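Local atomic coordinates of beta-lactamase Rm3 (PDB entry 5IQK), a protein that probably hydrolyses the beta-lactam ring of antibiotics as a subclass B3 metallo-beta-lactamase with a zinc-containing active site. Residues 12-17 with 228-233; 54-59 with 87-92; 176-181 with 217-222. One frame throughout, in Å; residues are numbered along the deposited sequence.

Interaction 1. Residues 12-17 with 228-233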
loop_
_atom_site.group_PDB
_atom_site.type_symbol
_atom_site.label_atom_id
_atom_site.label_comp_id
_atom_site.label_asym_id
_atom_site.label_seq_id
_atom_site.Cartn_x
_atom_site.Cartn_y
_atom_site.Cartn_z
ATOM N N ALA A 12 14.451 6.058 2.441
ATOM C CA ALA A 12 15.399 6.808 1.606
ATOM C C ALA A 12 14.691 7.569 0.485
ATOM O O ALA A 12 13.681 7.113 -0.052
ATOM C CB ALA A 12 16.444 5.875 1.027
ATOM N N ASP A 13 15.232 8.733 0.154
ATOM C CA ASP A 13 14.686 9.573 -0.909
ATOM C C ASP A 13 14.458 8.826 -2.206
ATOM O O ASP A 13 15.308 8.055 -2.654
ATOM C CB ASP A 13 15.627 10.737 -1.216
ATOM C CG ASP A 13 15.680 11.761 -0.116
ATOM O OD1 ASP A 13 14.897 11.665 0.851
ATOM O OD2 ASP A 13 16.512 12.686 -0.240
ATOM N N GLN A 14 13.324 9.104 -2.823
ATOM C CA GLN A 14 13.078 8.722 -4.201
ATOM C C GLN A 14 12.465 9.909 -4.914
ATOM O O GLN A 14 11.463 10.450 -4.461
ATOM C CB GLN A 14 12.144 7.507 -4.286
ATOM C CG GLN A 14 11.714 7.213 -5.710
ATOM C CD GLN A 14 12.894 6.880 -6.598
ATOM O OE1 GLN A 14 13.629 5.947 -6.323
ATOM N NE2 GLN A 14 13.090 7.660 -7.661
ATOM N N ALA A 15 13.075 10.338 -6.012
ATOM C CA ALA A 15 12.474 11.394 -6.827
ATOM C C ALA A 15 11.134 10.923 -7.404
ATOM O O ALA A 15 11.048 9.824 -7.946
ATOM C CB ALA A 15 13.431 11.811 -7.936
ATOM N N PRO A 16 10.079 11.750 -7.285
ATOM C CA PRO A 16 8.748 11.340 -7.757
ATOM C C PRO A 16 8.650 11.289 -9.282
ATOM O O PRO A 16 9.419 11.961 -9.960
ATOM C CB PRO A 16 7.834 12.422 -7.188
ATOM C CG PRO A 16 8.702 13.640 -7.147
ATOM C CD PRO A 16 10.081 13.139 -6.791
ATOM N N PHE A 17 7.719 10.498 -9.809
ATOM C CA PHE A 17 7.575 10.330 -11.256
ATOM C C PHE A 17 6.168 9.885 -11.655
ATOM O O PHE A 17 5.429 9.283 -10.870
ATOM C CB PHE A 17 8.595 9.312 -11.792
ATOM C CG PHE A 17 8.543 7.968 -11.105
ATOM C CD1 PHE A 17 7.844 6.909 -11.669
ATOM C CD2 PHE A 17 9.207 7.764 -9.909
ATOM C CE1 PHE A 17 7.793 5.671 -11.038
ATOM C CE2 PHE A 17 9.160 6.540 -9.279
ATOM C CZ PHE A 17 8.452 5.495 -9.846
ATOM N N GLN A 228 9.199 -4.938 -8.482
ATOM C CA GLN A 228 10.349 -4.562 -9.322
ATOM C C GLN A 228 10.250 -3.131 -9.849
ATOM O O GLN A 228 10.605 -2.850 -11.012
ATOM C CB GLN A 228 10.500 -5.523 -10.507
ATOM C CG GLN A 228 10.665 -6.992 -10.104
ATOM C CD GLN A 228 9.323 -7.655 -9.848
ATOM O OE1 GLN A 228 8.375 -7.459 -10.611
ATOM N NE2 GLN A 228 9.228 -8.430 -8.765
ATOM N N LEU A 229 9.789 -2.216 -9.001
ATOM C CA LEU A 229 9.517 -0.856 -9.473
ATOM C C LEU A 229 10.785 -0.140 -9.912
ATOM O O LEU A 229 10.734 0.691 -10.832
ATOM C CB LEU A 229 8.800 -0.031 -8.404
ATOM C CG LEU A 229 8.275 1.337 -8.851
ATOM C CD1 LEU A 229 7.352 1.195 -10.058
ATOM C CD2 LEU A 229 7.554 2.041 -7.715
ATOM N N TRP A 230 11.914 -0.419 -9.264
ATOM C CA TRP A 230 13.129 0.316 -9.621
ATOM C C TRP A 230 13.758 -0.210 -10.907
ATOM O O TRP A 230 14.354 0.569 -11.661
ATOM C CB TRP A 230 14.121 0.308 -8.448
ATOM C CG TRP A 230 13.479 0.784 -7.183
ATOM C CD1 TRP A 230 13.619 0.236 -5.934
ATOM C CD2 TRP A 230 12.535 1.870 -7.041
ATOM N NE1 TRP A 230 12.845 0.924 -5.030
ATOM C CE2 TRP A 230 12.168 1.923 -5.679
ATOM C CE3 TRP A 230 11.982 2.811 -7.930
ATOM C CZ2 TRP A 230 11.269 2.872 -5.183
ATOM C CZ3 TRP A 230 11.086 3.749 -7.437
ATOM C CH2 TRP A 230 10.740 3.772 -6.072
ATOM N N GLN A 231 13.600 -1.500 -11.197
ATOM C CA GLN A 231 14.002 -2.010 -12.510
ATOM C C GLN A 231 13.135 -1.366 -13.598
ATOM O O GLN A 231 13.633 -0.922 -14.645
ATOM C CB GLN A 231 13.882 -3.527 -12.601
ATOM C CG GLN A 231 14.859 -4.302 -11.709
ATOM C CD GLN A 231 14.284 -4.599 -10.336
ATOM O OE1 GLN A 231 13.490 -3.828 -9.794
ATOM N NE2 GLN A 231 14.679 -5.731 -9.768
ATOM N N ARG A 232 11.833 -1.343 -13.342
ATOM C CA ARG A 232 10.849 -0.760 -14.260
ATOM C C ARG A 232 11.120 0.725 -14.500
ATOM O O ARG A 232 11.096 1.191 -15.649
ATOM C CB ARG A 232 9.443 -0.978 -13.678
ATOM C CG ARG A 232 9.006 -2.434 -13.788
ATOM C CD ARG A 232 7.845 -2.797 -12.863
ATOM N NE ARG A 232 6.567 -2.179 -13.182
ATOM C CZ ARG A 232 5.625 -1.947 -12.273
ATOM N NH1 ARG A 232 5.834 -2.261 -10.997
ATOM N NH2 ARG A 232 4.486 -1.398 -12.633
ATOM N N LEU A 233 11.389 1.463 -13.422
ATOM C CA LEU A 233 11.740 2.883 -13.524
ATOM C C LEU A 233 12.989 3.101 -14.363
ATOM O O LEU A 233 13.010 3.985 -15.220
ATOM C CB LEU A 233 11.939 3.515 -12.143
ATOM C CG LEU A 233 12.355 4.994 -12.147
ATOM C CD1 LEU A 233 11.256 5.858 -12.793
ATOM C CD2 LEU A 233 12.637 5.487 -10.743
#
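A surface contact between aromatic rings, a leucine and a glutamine amide brings Gln-14, in the loop ahead of strand 17-20, and Phe-17, the first residue of that strand, onto Trp-230 and Leu-233 of helix 229-239, near one edge of the sandwich. A CH-pi contact joins two of them: Leu-233 sets CD1 over the centre of the Phe-17 ring, 3.7 Å from the centroid and only 9° off the ring normal. Phe-17 reaches this place with CG between its backbone N and carbonyl carbon (chi1 55°). Its rim atom CE2 lies 3.9 Å from Trp-230 CZ3, near the plane of the indole, while CZ meets Leu-229 CD2. Gln-14 lies over one face of that indole, its amide 23° from parallel and OE1 3.5 Å from Trp-230 CZ3. Bent at chi2, the glutamine slides past the tryptophan in the opposite direction. Both ends of the amide are held: NE2 donates an almost straight bond to Ala-15 O (3.0 Å), on a lone pair of that carbonyl and in the plane of the Gln-14 amide, and OE1 accepts from Lys-29 NZ. Lys-29 also takes the indole N-H on its backbone O, so one residue holds both the amide and the indole it covers. Tyr-25 of strand 23-25 meets the Phe-17 ring and stands edge-to-face with Trp-230, and Pro-16 leans on helix 53-62.

Interaction 2. Residues 54-59 with 87-92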
loop_
_atom_site.group_PDB
_atom_site.type_symbol
_atom_site.label_atom_id
_atom_site.label_comp_id
_atom_site.label_asym_id
_atom_site.label_seq_id
_atom_site.Cartn_x
_atom_site.Cartn_y
_atom_site.Cartn_z
ATOM N N PRO A 54 6.802 14.149 5.550
ATOM C CA PRO A 54 7.355 15.332 4.875
ATOM C C PRO A 54 7.935 15.039 3.496
ATOM O O PRO A 54 7.964 15.929 2.641
ATOM C CB PRO A 54 8.461 15.812 5.826
ATOM C CG PRO A 54 8.224 15.120 7.110
ATOM C CD PRO A 54 7.472 13.877 6.833
ATOM N N LYS A 55 8.424 13.824 3.298
ATOM C CA LYS A 55 9.003 13.441 2.022
ATOM C C LYS A 55 7.917 13.286 0.982
ATOM O O LYS A 55 8.072 13.734 -0.150
ATOM C CB LYS A 55 9.805 12.155 2.162
ATOM C CG LYS A 55 11.046 12.324 3.016
ATOM C CD LYS A 55 11.999 11.158 2.850
ATOM C CE LYS A 55 13.210 11.315 3.732
ATOM N NZ LYS A 55 14.298 10.352 3.342
ATOM N N ILE A 56 6.812 12.652 1.370
ATOM C CA ILE A 56 5.671 12.511 0.465
ATOM C C ILE A 56 5.125 13.872 0.043
ATOM O O ILE A 56 4.879 14.108 -1.141
ATOM C CB ILE A 56 4.548 11.689 1.113
ATOM C CG1 ILE A 56 5.017 10.236 1.281
ATOM C CG2 ILE A 56 3.289 11.756 0.258
ATOM C CD1 ILE A 56 4.096 9.342 2.168
ATOM N N ILE A 57 4.956 14.765 1.013
ATOM C CA ILE A 57 4.469 16.119 0.750
ATOM C C ILE A 57 5.413 16.878 -0.182
ATOM O O ILE A 57 4.964 17.529 -1.121
ATOM C CB ILE A 57 4.274 16.900 2.065
ATOM C CG1 ILE A 57 3.117 16.279 2.862
ATOM C CG2 ILE A 57 4.022 18.384 1.792
ATOM C CD1 ILE A 57 2.916 16.863 4.239
ATOM N N ALA A 58 6.717 16.767 0.068
ATOM C CA ALA A 58 7.713 17.417 -0.779
ATOM C C ALA A 58 7.641 16.860 -2.196
ATOM O O ALA A 58 7.745 17.610 -3.176
ATOM C CB ALA A 58 9.111 17.228 -0.199
ATOM N N ASN A 59 7.434 15.548 -2.295
ATOM C CA ASN A 59 7.329 14.871 -3.583
ATOM C C ASN A 59 6.076 15.271 -4.371
ATOM O O ASN A 59 6.127 15.383 -5.593
ATOM C CB ASN A 59 7.345 13.340 -3.398
ATOM C CG ASN A 59 8.733 12.802 -3.079
ATOM O OD1 ASN A 59 9.732 13.494 -3.260
ATOM N ND2 ASN A 59 8.802 11.544 -2.640
ATOM N N ALA A 87 -1.331 10.657 9.970
ATOM C CA ALA A 87 -1.825 11.780 10.774
ATOM C C ALA A 87 -1.367 13.129 10.214
ATOM O O ALA A 87 -2.149 14.093 10.155
ATOM C CB ALA A 87 -1.382 11.637 12.217
ATOM N N GLU A 88 -0.106 13.202 9.800
ATOM C CA GLU A 88 0.437 14.457 9.266
ATOM C C GLU A 88 -0.158 14.790 7.904
ATOM O O GLU A 88 -0.486 15.945 7.626
ATOM C CB GLU A 88 1.967 14.389 9.167
ATOM C CG GLU A 88 2.598 15.654 8.576
ATOM C CD GLU A 88 4.103 15.743 8.815
ATOM O OE1 GLU A 88 4.680 14.795 9.394
ATOM O OE2 GLU A 88 4.708 16.767 8.424
ATOM N N LEU A 89 -0.288 13.780 7.049
ATOM C CA LEU A 89 -0.870 13.983 5.732
ATOM C C LEU A 89 -2.316 14.456 5.857
ATOM O O LEU A 89 -2.751 15.362 5.129
ATOM C CB LEU A 89 -0.786 12.705 4.901
ATOM C CG LEU A 89 0.644 12.301 4.541
ATOM C CD1 LEU A 89 0.675 10.916 3.929
ATOM C CD2 LEU A 89 1.271 13.342 3.593
ATOM N N GLN A 90 -3.047 13.874 6.800
ATOM C CA GLN A 90 -4.416 14.311 7.060
ATOM C C GLN A 90 -4.469 15.757 7.537
ATOM O O GLN A 90 -5.271 16.545 7.043
ATOM C CB GLN A 90 -5.085 13.406 8.089
ATOM C CG GLN A 90 -6.425 13.923 8.598
ATOM C CD GLN A 90 -7.251 12.806 9.202
ATOM O OE1 GLN A 90 -7.145 12.519 10.396
ATOM N NE2 GLN A 90 -8.087 12.175 8.384
ATOM N N ARG A 91 -3.607 16.115 8.481
ATOM C CA ARG A 91 -3.592 17.482 8.991
ATOM C C ARG A 91 -3.299 18.497 7.894
ATOM O O ARG A 91 -3.894 19.574 7.864
ATOM C CB ARG A 91 -2.567 17.634 10.111
ATOM C CG ARG A 91 -3.056 17.180 11.470
ATOM C CD ARG A 91 -2.146 17.707 12.569
ATOM N NE ARG A 91 -0.741 17.384 12.326
ATOM C CZ ARG A 91 -0.163 16.242 12.691
ATOM N NH1 ARG A 91 -0.876 15.309 13.306
ATOM N NH2 ARG A 91 1.122 16.029 12.434
ATOM N N ARG A 92 -2.394 18.146 6.983
ATOM C CA ARG A 92 -1.963 19.087 5.945
ATOM C C ARG A 92 -2.960 19.174 4.785
ATOM O O ARG A 92 -2.967 20.153 4.038
ATOM C CB ARG A 92 -0.579 18.695 5.412
ATOM C CG ARG A 92 0.581 18.905 6.398
ATOM C CD ARG A 92 0.921 20.385 6.558
ATOM N NE ARG A 92 1.357 20.986 5.299
ATOM C CZ ARG A 92 2.608 20.952 4.847
ATOM N NH1 ARG A 92 3.560 20.369 5.559
ATOM N NH2 ARG A 92 2.908 21.513 3.688
#
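Lys-55 NZ is gripped by a salt bridge to Asp-13 OD1 and a hydrogen bond to Asn-11 O, on the flank of helix 53-62 turned from helix 86-93; on the flank facing that helix, Ile-57 and Ile-56 meet Leu-89. The junction itself is apolar. Ile-57 and Leu-89 slide past each other in opposite directions, bringing Ile-57 CG1 to 3.5 Å from Leu-89 CD2. The other leucine methyl, CD1, meets Ile-56 CD1 at 4.2 Å, the two side chains crossing at about a right angle. Leu-89 can serve both isoleucines because its CG stands anti to the carbonyl carbon (chi1 -67°), which carries the forked end toward helix 53-62 although its CB does not start that way. These are two of the helices that cover a sheet in the alpha-beta/beta-alpha sandwich of metallo-beta-lactamases: the segment axes approach to 10.3 Å at 43°, and both Ile-56 and Leu-89 also rest on Leu-44 of the strand beneath, 42-45. Toward the surface the apolar core gives way to longer side chains. Arg-92, bent at chi2 and chi3, folds back across Ile-57, so that CD1 of the isoleucine touches the aliphatic CG at 3.8 Å and also lies over one face of the guanidinium, offset toward its rim; Ile-57 CG2 comes within 3.8 Å of Arg-92 NH2. At the N-terminal side of the contact, the extended Glu-88 lays its carboxylate against the Pro-54 ring, OE1 3.9 Å from Pro-54 CD.

Interaction 3. Residues 176-181 with 217-222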
loop_
_atom_site.group_PDB
_atom_site.type_symbol
_atom_site.label_atom_id
_atom_site.label_comp_id
_atom_site.label_asym_id
_atom_site.label_seq_id
_atom_site.Cartn_x
_atom_site.Cartn_y
_atom_site.Cartn_z
ATOM N N VAL A 176 -3.321 -1.083 -10.206
ATOM C CA VAL A 176 -3.465 -1.877 -8.998
ATOM C C VAL A 176 -2.435 -1.427 -7.978
ATOM O O VAL A 176 -1.244 -1.375 -8.284
ATOM C CB VAL A 176 -3.285 -3.388 -9.278
ATOM C CG1 VAL A 176 -3.382 -4.184 -7.961
ATOM C CG2 VAL A 176 -4.338 -3.890 -10.280
ATOM N N TYR A 177 -2.897 -1.102 -6.771
ATOM C CA TYR A 177 -2.021 -0.905 -5.630
ATOM C C TYR A 177 -2.216 -2.123 -4.745
ATOM O O TYR A 177 -3.268 -2.260 -4.123
ATOM C CB TYR A 177 -2.356 0.388 -4.870
ATOM C CG TYR A 177 -1.348 0.761 -3.796
ATOM C CD1 TYR A 177 -0.327 1.668 -4.061
ATOM C CD2 TYR A 177 -1.404 0.198 -2.522
ATOM C CE1 TYR A 177 0.597 2.018 -3.091
ATOM C CE2 TYR A 177 -0.474 0.532 -1.543
ATOM C CZ TYR A 177 0.516 1.445 -1.834
ATOM O OH TYR A 177 1.430 1.787 -0.869
ATOM N N ALA A 178 -1.233 -3.019 -4.731
ATOM C CA ALA A 178 -1.374 -4.279 -4.002
ATOM C C ALA A 178 -0.761 -4.175 -2.625
ATOM O O ALA A 178 0.385 -3.752 -2.462
ATOM C CB ALA A 178 -0.738 -5.421 -4.771
ATOM N N ASP A 179 -1.539 -4.557 -1.625
ATOM C CA ASP A 179 -1.019 -4.585 -0.279
ATOM C C ASP A 179 0.038 -5.675 -0.139
ATOM O O ASP A 179 0.103 -6.612 -0.941
ATOM C CB ASP A 179 -2.142 -4.816 0.736
ATOM C CG ASP A 179 -1.694 -4.520 2.156
ATOM O OD1 ASP A 179 -0.670 -3.796 2.318
ATOM O OD2 ASP A 179 -2.339 -5.013 3.093
ATOM N N SER A 180 0.863 -5.543 0.889
ATOM C CA SER A 180 1.753 -6.633 1.304
ATOM C C SER A 180 0.959 -7.900 1.534
ATOM O O SER A 180 -0.084 -7.856 2.177
ATOM C CB SER A 180 2.484 -6.264 2.597
ATOM O OG SER A 180 3.245 -5.086 2.429
ATOM N N ILE A 181 1.455 -9.020 1.011
ATOM C CA ILE A 181 0.877 -10.337 1.271
ATOM C C ILE A 181 1.980 -11.324 1.654
ATOM O O ILE A 181 1.834 -12.540 1.480
ATOM C CB ILE A 181 0.103 -10.870 0.050
ATOM C CG1 ILE A 181 0.954 -10.753 -1.210
ATOM C CG2 ILE A 181 -1.198 -10.097 -0.124
ATOM C CD1 ILE A 181 0.349 -11.427 -2.418
ATOM N N ASP A 217 -2.983 -3.985 -15.326
ATOM C CA ASP A 217 -2.018 -3.440 -16.286
ATOM C C ASP A 217 -0.794 -2.793 -15.639
ATOM O O ASP A 217 0.333 -3.010 -16.089
ATOM C CB ASP A 217 -2.699 -2.428 -17.204
ATOM C CG ASP A 217 -3.740 -3.066 -18.082
ATOM O OD1 ASP A 217 -3.451 -4.152 -18.631
ATOM O OD2 ASP A 217 -4.843 -2.491 -18.215
ATOM N N VAL A 218 -1.013 -1.958 -14.626
ATOM C CA VAL A 218 0.095 -1.345 -13.898
ATOM C C VAL A 218 0.013 -1.634 -12.398
ATOM O O VAL A 218 -0.924 -1.216 -11.705
ATOM C CB VAL A 218 0.165 0.190 -14.117
ATOM C CG1 VAL A 218 1.339 0.782 -13.336
ATOM C CG2 VAL A 218 0.288 0.532 -15.608
ATOM N N LEU A 219 1.020 -2.344 -11.906
ATOM C CA LEU A 219 1.086 -2.725 -10.503
ATOM C C LEU A 219 2.061 -1.862 -9.711
ATOM O O LEU A 219 3.209 -1.665 -10.112
ATOM C CB LEU A 219 1.481 -4.199 -10.377
ATOM C CG LEU A 219 1.758 -4.713 -8.957
ATOM C CD1 LEU A 219 0.465 -4.643 -8.141
ATOM C CD2 LEU A 219 2.322 -6.133 -8.964
ATOM N N ILE A 220 1.585 -1.358 -8.574
ATOM C CA ILE A 220 2.456 -0.810 -7.545
ATOM C C ILE A 220 2.225 -1.599 -6.248
ATOM O O ILE A 220 1.101 -1.657 -5.741
ATOM C CB ILE A 220 2.205 0.682 -7.284
ATOM C CG1 ILE A 220 2.295 1.497 -8.582
ATOM C CG2 ILE A 220 3.201 1.206 -6.253
ATOM C CD1 ILE A 220 0.945 1.721 -9.245
ATOM N N SER A 221 3.272 -2.221 -5.723
ATOM C CA SER A 221 3.155 -2.933 -4.442
ATOM C C SER A 221 3.524 -2.018 -3.273
ATOM O O SER A 221 4.379 -1.143 -3.410
ATOM C CB SER A 221 4.046 -4.181 -4.431
ATOM O OG SER A 221 5.351 -3.844 -4.863
ATOM N N ALA A 222 2.894 -2.248 -2.122
ATOM C CA ALA A 222 3.093 -1.419 -0.934
ATOM C C ALA A 222 4.579 -1.276 -0.600
ATOM O O ALA A 222 5.036 -0.193 -0.228
ATOM C CB ALA A 222 2.322 -2.006 0.252
#
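Val-176 to Ala-178 run alongside Leu-219 to Ser-221 as parallel neighbours, the two strands of a beta-alpha-beta unit joined through helix 200-212, at the edge of the C-terminal sheet of the metallo-beta-lactamase sandwich. The tight part is the strand pairing. Val-176 uses both its polar backbone atoms, giving N-H to Val-218 O (2.8 Å) and accepting Ile-220 N on its O (2.8 Å) in a nearly straight bond. Ala-178 repeats the pattern with Ile-220 O and Ala-222 N, each at 2.9 Å. Ile-220 O takes a second, softer contact from Tyr-177 CA at 3.2 Å, and also lies over one face of the Tyr-177 ring. On the face of Val-176 and Ala-178, Leu-219 CD1 fills the step between them, 3.7 Å from Ala-178 CB, while on the other face Tyr-177 crosses Ile-220 at about a right angle. With its CG anti to the backbone N (chi1 -171°), the tyrosine carries OH past Ala-222 CA to Asp-46 OD2, with which it is hydrogen-bonded. The fit slackens at the opposite end: Val-218 gives only its carbonyl to the pairing, its side chain stopping 5.4 Å short of segment 176-181, and the partly exposed Asp-217 turns its CB away. Beyond the strands the two segments still close up beside a zinc ion. Asp-179 OD1 is hydrogen-bonded to ND1 of the zinc ligand His-77, a second-shell link that would orient the imidazole; Ala-222 directly precedes the zinc ligand His-223. Here the Ala-222 methyl lodges against the turn at 179-180, its CB 3.9 Å from Ser-180 OG.

From the N terminus, residues 12-17 open the longest loop, which closes only when helix 229-239 arrives at interaction 1. Interactions 2 and 3 both lie within that span, in series: 54-59 closes on 87-92 before 176-181 pairs with 217-222, and none of the three loops cross. Interaction 2 joins two helices over the first sheet, interaction 3 completes an edge of the second, and interaction 1 brings the start of the first sheet to the helix following strand 218-221. Interaction 1 touches both others, through the Lys-55 side chain and a probable hydrogen bond from Arg-232 to Leu-219 O; interactions 2 and 3 do not touch.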